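Local coordinates for tailspike protein (Acinetobacter phage vB_ApiP_P1, PDB 6E1R) that probably recognises and hydrolyses capsular polysaccharide of Acinetobacter baumannii, acting as a trimeric phage tailspike, at residues A462-R467 with S525-V530; A506-G511 with S515-T520. All blocks are in the same frame, centred on the assembly; numbering follows the deposited sequence.

Both contacts sit in the C-terminal beta-sandwich, well beyond the parallel beta-helix that makes up the body of this trimeric tailspike. Their centres are 22 Å apart; the nearest atoms come within about 4 Å without touching. Along the chain the order is 462-467, 506-511, 515-520, 525-530, so contact 2 falls wholly between the two halves of contact 1. Each joins the five-stranded antiparallel sheet to the four-stranded one: contact 2 is the connection running from strand 497-507 to strand 519-523, and contact 1 ties the turn between neighbouring strands 519-523 and 528-533 back to the start of strand 465-474. Contact 1 thus fixes the turn of hairpin 519-533, while contact 2 lies where its first strand begins.

Contact 1: A462-R467 with S525-V530; sequences ASYGGR and SSNVLV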
loop_
_atom_site.group_PDB
_atom_site.type_symbol
_atom_site.label_atom_id
_atom_site.label_comp_id
_atom_site.label_asym_id
_atom_site.label_seq_id
_atom_site.Cartn_x
_atom_site.Cartn_y
_atom_site.Cartn_z
ATOM N N ALA A 462 21.985 -37.068 -20.267
ATOM C CA ALA A 462 21.121 -37.915 -21.069
ATOM C C ALA A 462 21.408 -37.721 -22.556
ATOM O O ALA A 462 22.106 -36.793 -22.971
ATOM C CB ALA A 462 19.653 -37.622 -20.767
ATOM N N SER A 463 20.855 -38.622 -23.362
ATOM C CA SER A 463 20.990 -38.525 -24.809
ATOM C C SER A 463 20.236 -37.301 -25.314
ATOM O O SER A 463 19.018 -37.200 -25.138
ATOM C CB SER A 463 20.461 -39.793 -25.474
ATOM O OG SER A 463 21.168 -40.941 -25.033
ATOM N N TYR A 464 20.955 -36.374 -25.937
ATOM C CA TYR A 464 20.313 -35.201 -26.504
ATOM C C TYR A 464 19.879 -35.476 -27.941
ATOM O O TYR A 464 20.251 -36.479 -28.554
ATOM C CB TYR A 464 21.235 -33.981 -26.435
ATOM C CG TYR A 464 22.625 -34.185 -26.995
ATOM C CD1 TYR A 464 22.882 -34.024 -28.350
ATOM C CD2 TYR A 464 23.687 -34.512 -26.161
ATOM C CE1 TYR A 464 24.155 -34.198 -28.863
ATOM C CE2 TYR A 464 24.963 -34.688 -26.664
ATOM C CZ TYR A 464 25.192 -34.530 -28.015
ATOM O OH TYR A 464 26.460 -34.704 -28.517
ATOM N N GLY A 465 19.066 -34.569 -28.472
ATOM C CA GLY A 465 18.546 -34.705 -29.817
ATOM C C GLY A 465 17.726 -33.502 -30.229
ATOM O O GLY A 465 16.691 -33.214 -29.622
ATOM N N GLY A 466 18.171 -32.795 -31.256
ATOM C CA GLY A 466 17.458 -31.615 -31.687
ATOM C C GLY A 466 18.028 -31.032 -32.958
ATOM O O GLY A 466 18.760 -31.696 -33.696
ATOM N N ARG A 467 17.678 -29.773 -33.200
ATOM C CA ARG A 467 18.054 -29.053 -34.405
ATOM C C ARG A 467 18.955 -27.876 -34.050
ATOM O O ARG A 467 18.810 -27.260 -32.991
ATOM C CB ARG A 467 16.792 -28.561 -35.124
ATOM C CG ARG A 467 16.966 -28.069 -36.543
ATOM C CD ARG A 467 15.720 -27.297 -36.946
ATOM N NE ARG A 467 14.506 -27.985 -36.511
ATOM C CZ ARG A 467 13.368 -27.375 -36.189
ATOM N NH1 ARG A 467 13.281 -26.054 -36.247
ATOM N NH2 ARG A 467 12.317 -28.085 -35.803
ATOM N N SER A 525 34.239 -36.432 -29.191
ATOM C CA SER A 525 33.905 -37.275 -28.049
ATOM C C SER A 525 33.466 -36.466 -26.836
ATOM O O SER A 525 32.814 -37.019 -25.944
ATOM C CB SER A 525 35.098 -38.159 -27.682
ATOM O OG SER A 525 36.257 -37.380 -27.440
ATOM N N SER A 526 33.809 -35.179 -26.779
ATOM C CA SER A 526 33.406 -34.309 -25.682
ATOM C C SER A 526 32.080 -33.599 -25.946
ATOM O O SER A 526 31.771 -32.617 -25.262
ATOM C CB SER A 526 34.504 -33.283 -25.391
ATOM O OG SER A 526 35.698 -33.923 -24.976
ATOM N N ASN A 527 31.303 -34.070 -26.924
ATOM C CA ASN A 527 30.004 -33.482 -27.266
ATOM C C ASN A 527 30.126 -32.005 -27.635
ATOM O O ASN A 527 29.244 -31.197 -27.337
ATOM C CB ASN A 527 28.991 -33.676 -26.135
ATOM C CG ASN A 527 28.695 -35.138 -25.860
ATOM O OD1 ASN A 527 27.915 -35.769 -26.574
ATOM N ND2 ASN A 527 29.313 -35.683 -24.819
ATOM N N VAL A 528 31.228 -31.644 -28.287
ATOM C CA VAL A 528 31.470 -30.275 -28.728
ATOM C C VAL A 528 31.152 -30.175 -30.213
ATOM O O VAL A 528 31.615 -30.999 -31.013
ATOM C CB VAL A 528 32.921 -29.847 -28.447
ATOM C CG1 VAL A 528 33.183 -28.458 -29.010
ATOM C CG2 VAL A 528 33.202 -29.883 -26.953
ATOM N N LEU A 529 30.358 -29.172 -30.584
ATOM C CA LEU A 529 30.092 -28.887 -31.992
ATOM C C LEU A 529 31.337 -28.273 -32.616
ATOM O O LEU A 529 31.713 -27.143 -32.288
ATOM C CB LEU A 529 28.892 -27.954 -32.127
ATOM C CG LEU A 529 28.478 -27.586 -33.554
ATOM C CD1 LEU A 529 27.982 -28.815 -34.299
ATOM C CD2 LEU A 529 27.421 -26.494 -33.551
ATOM N N VAL A 530 31.981 -29.012 -33.517
ATOM C CA VAL A 530 33.255 -28.618 -34.105
ATOM C C VAL A 530 33.027 -28.151 -35.534
ATOM O O VAL A 530 32.280 -28.780 -36.294
ATOM C CB VAL A 530 34.269 -29.778 -34.059
ATOM C CG1 VAL A 530 35.599 -29.352 -34.664
ATOM C CG2 VAL A 530 34.455 -30.260 -32.630
#
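Tyr464 reaches across to Asn527 and gives its phenol proton to the side-chain carbonyl, with OH 2.7 Å from OD1. The bond meets the amide oxygen on a lone pair, in the carbonyl plane, at a C=O...donor angle of 125°. Asn527 OD1 lies at the hydroxyl-bearing edge of the ring, near its plane, and the ring and amide planes are 78° apart. Tyr464 has CG between its backbone N and carbonyl carbon, which carries the ring out from the loop just ahead of strand 465-474 toward the other sheet. Asn527 sits at the end of a hairpin turn with left-handed backbone angles; its CG stands beside the backbone N, and the twist about the next bond (chi2 -80°) turns OD1 to the tyrosine. Lys498 donates a second hydrogen bond to the same oxygen, which probably makes the carbonyl more polarised. Tyr464 is buried, its side chain touching Leu454, Ile523, Ser493 and Val551, while the neighbouring Ser463 bonds to a second subunit. What results is a single side-chain hydrogen bond that pins a beta-hairpin turn of one sheet to the facing sheet of a beta-sandwich.

Contact 2: A506-G511 with S515-T520; sequences AGLTSG and SHPSFT
Ser518 and Leu508 meet at the tight end of this contact, where the serine OG donates to the backbone O of Leu508 at 2.7 Å. The donor stands above the carbonyl plane, 51° out of it. The same OG accepts a weak bond from Gly511 N at 2.8 Å, bent to 125°, so one hydroxyl bridges Leu508 O and, weakly, Gly511 N. Its place follows from chi1 of -50°, which sets OG beside the serine's own backbone N and into the curve of 508-511. Next to it, Leu508 CB packs on Pro517 CD at 4.0 Å; Pro517 also touches Ala472, Ala485 and Phe541 on strands of the five-stranded sheet, and Asn483 in a loop. The tight part takes in His516 as well: Leu508 CD1 lies over one face of its ring, 3.9 Å from the centroid, as a CH-pi contact displaced toward the rim, and the leucine also packs on Tyr499 of the third subunit.

On the looser side a water fills in for direct contact, taking a hydrogen bond from Ser510 N at 3.0 Å and lying 3.1 Å from His516 ND1; Ser510 itself is exposed. The whole is a compact connection in a beta-sandwich, from edge strand 497-507 of one sheet to edge strand 519-523 of the other, with inverse gamma turns at Leu508 and Pro517.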
loop_
_atom_site.group_PDB
_atom_site.type_symbol
_atom_site.label_atom_id
_atom_site.label_comp_id
_atom_site.label_asym_id
_atom_site.label_seq_id
_atom_site.Cartn_x
_atom_site.Cartn_y
_atom_site.Cartn_z
ATOM N N ALA A 506 23.252 -22.336 -46.882
ATOM C CA ALA A 506 23.102 -21.219 -47.803
ATOM C C ALA A 506 24.204 -20.209 -47.528
ATOM O O ALA A 506 24.680 -20.080 -46.396
ATOM C CB ALA A 506 21.724 -20.559 -47.677
ATOM N N GLY A 507 24.604 -19.498 -48.574
ATOM C CA GLY A 507 25.649 -18.502 -48.469
ATOM C C GLY A 507 26.995 -19.007 -48.946
ATOM O O GLY A 507 27.107 -19.955 -49.727
ATOM N N LEU A 508 28.043 -18.344 -48.456
ATOM C CA LEU A 508 29.419 -18.659 -48.842
ATOM C C LEU A 508 29.877 -19.886 -48.057
ATOM O O LEU A 508 30.530 -19.798 -47.014
ATOM C CB LEU A 508 30.327 -17.459 -48.607
ATOM C CG LEU A 508 29.825 -16.146 -49.213
ATOM C CD1 LEU A 508 30.760 -14.998 -48.869
ATOM C CD2 LEU A 508 29.655 -16.273 -50.717
ATOM N N THR A 509 29.529 -21.058 -48.585
ATOM C CA THR A 509 29.753 -22.329 -47.908
ATOM C C THR A 509 30.810 -23.190 -48.590
ATOM O O THR A 509 30.993 -24.349 -48.202
ATOM C CB THR A 509 28.441 -23.110 -47.799
ATOM O OG1 THR A 509 27.882 -23.295 -49.106
ATOM C CG2 THR A 509 27.442 -22.362 -46.930
ATOM N N SER A 510 31.512 -22.659 -49.591
ATOM C CA SER A 510 32.445 -23.455 -50.376
ATOM C C SER A 510 33.903 -23.078 -50.166
ATOM O O SER A 510 34.784 -23.817 -50.619
ATOM C CB SER A 510 32.107 -23.342 -51.870
ATOM O OG SER A 510 30.831 -23.892 -52.144
ATOM N N GLY A 511 34.186 -21.962 -49.502
ATOM C CA GLY A 511 35.562 -21.591 -49.235
ATOM C C GLY A 511 36.320 -21.095 -50.443
ATOM O O GLY A 511 37.532 -21.313 -50.538
ATOM N N SER A 515 38.107 -15.387 -46.554
ATOM C CA SER A 515 37.149 -14.694 -45.701
ATOM C C SER A 515 35.745 -15.288 -45.761
ATOM O O SER A 515 34.822 -14.707 -45.178
ATOM C CB SER A 515 37.100 -13.211 -46.074
ATOM O OG SER A 515 36.694 -13.037 -47.421
ATOM N N HIS A 516 35.555 -16.417 -46.442
ATOM C CA HIS A 516 34.221 -17.003 -46.534
ATOM C C HIS A 516 33.963 -17.908 -45.336
ATOM O O HIS A 516 34.811 -18.747 -45.010
ATOM C CB HIS A 516 34.066 -17.798 -47.823
ATOM C CG HIS A 516 34.128 -16.960 -49.063
ATOM N ND1 HIS A 516 33.891 -17.472 -50.320
ATOM C CD2 HIS A 516 34.394 -15.643 -49.237
ATOM C CE1 HIS A 516 34.012 -16.508 -51.216
ATOM N NE2 HIS A 516 34.317 -15.389 -50.585
ATOM N N PRO A 517 32.820 -17.772 -44.660
ATOM C CA PRO A 517 32.523 -18.612 -43.478
ATOM C C PRO A 517 32.041 -20.007 -43.861
ATOM O O PRO A 517 30.895 -20.407 -43.625
ATOM C CB PRO A 517 31.447 -17.792 -42.760
ATOM C CG PRO A 517 30.725 -17.102 -43.868
ATOM C CD PRO A 517 31.762 -16.780 -44.913
ATOM N N SER A 518 32.940 -20.783 -44.461
ATOM C CA SER A 518 32.622 -22.104 -44.989
ATOM C C SER A 518 33.172 -23.170 -44.050
ATOM O O SER A 518 34.387 -23.238 -43.828
ATOM C CB SER A 518 33.199 -22.273 -46.392
ATOM O OG SER A 518 32.859 -21.169 -47.212
ATOM N N PHE A 519 32.286 -24.004 -43.507
ATOM C CA PHE A 519 32.693 -24.979 -42.505
ATOM C C PHE A 519 31.880 -26.257 -42.653
ATOM O O PHE A 519 30.714 -26.231 -43.056
ATOM C CB PHE A 519 32.538 -24.420 -41.086
ATOM C CG PHE A 519 33.224 -23.101 -40.880
ATOM C CD1 PHE A 519 34.589 -23.042 -40.665
ATOM C CD2 PHE A 519 32.504 -21.919 -40.918
ATOM C CE1 PHE A 519 35.224 -21.828 -40.485
ATOM C CE2 PHE A 519 33.132 -20.704 -40.736
ATOM C CZ PHE A 519 34.494 -20.659 -40.519
ATOM N N THR A 520 32.517 -27.377 -42.317
ATOM C CA THR A 520 31.855 -28.666 -42.170
ATOM C C THR A 520 31.757 -28.996 -40.686
ATOM O O THR A 520 32.695 -28.745 -39.923
ATOM C CB THR A 520 32.620 -29.767 -42.913
ATOM O OG1 THR A 520 32.704 -29.435 -44.304
ATOM C CG2 THR A 520 31.920 -31.110 -42.762
HETATM O O HOH W 1 31.961 -19.856 -50.690
#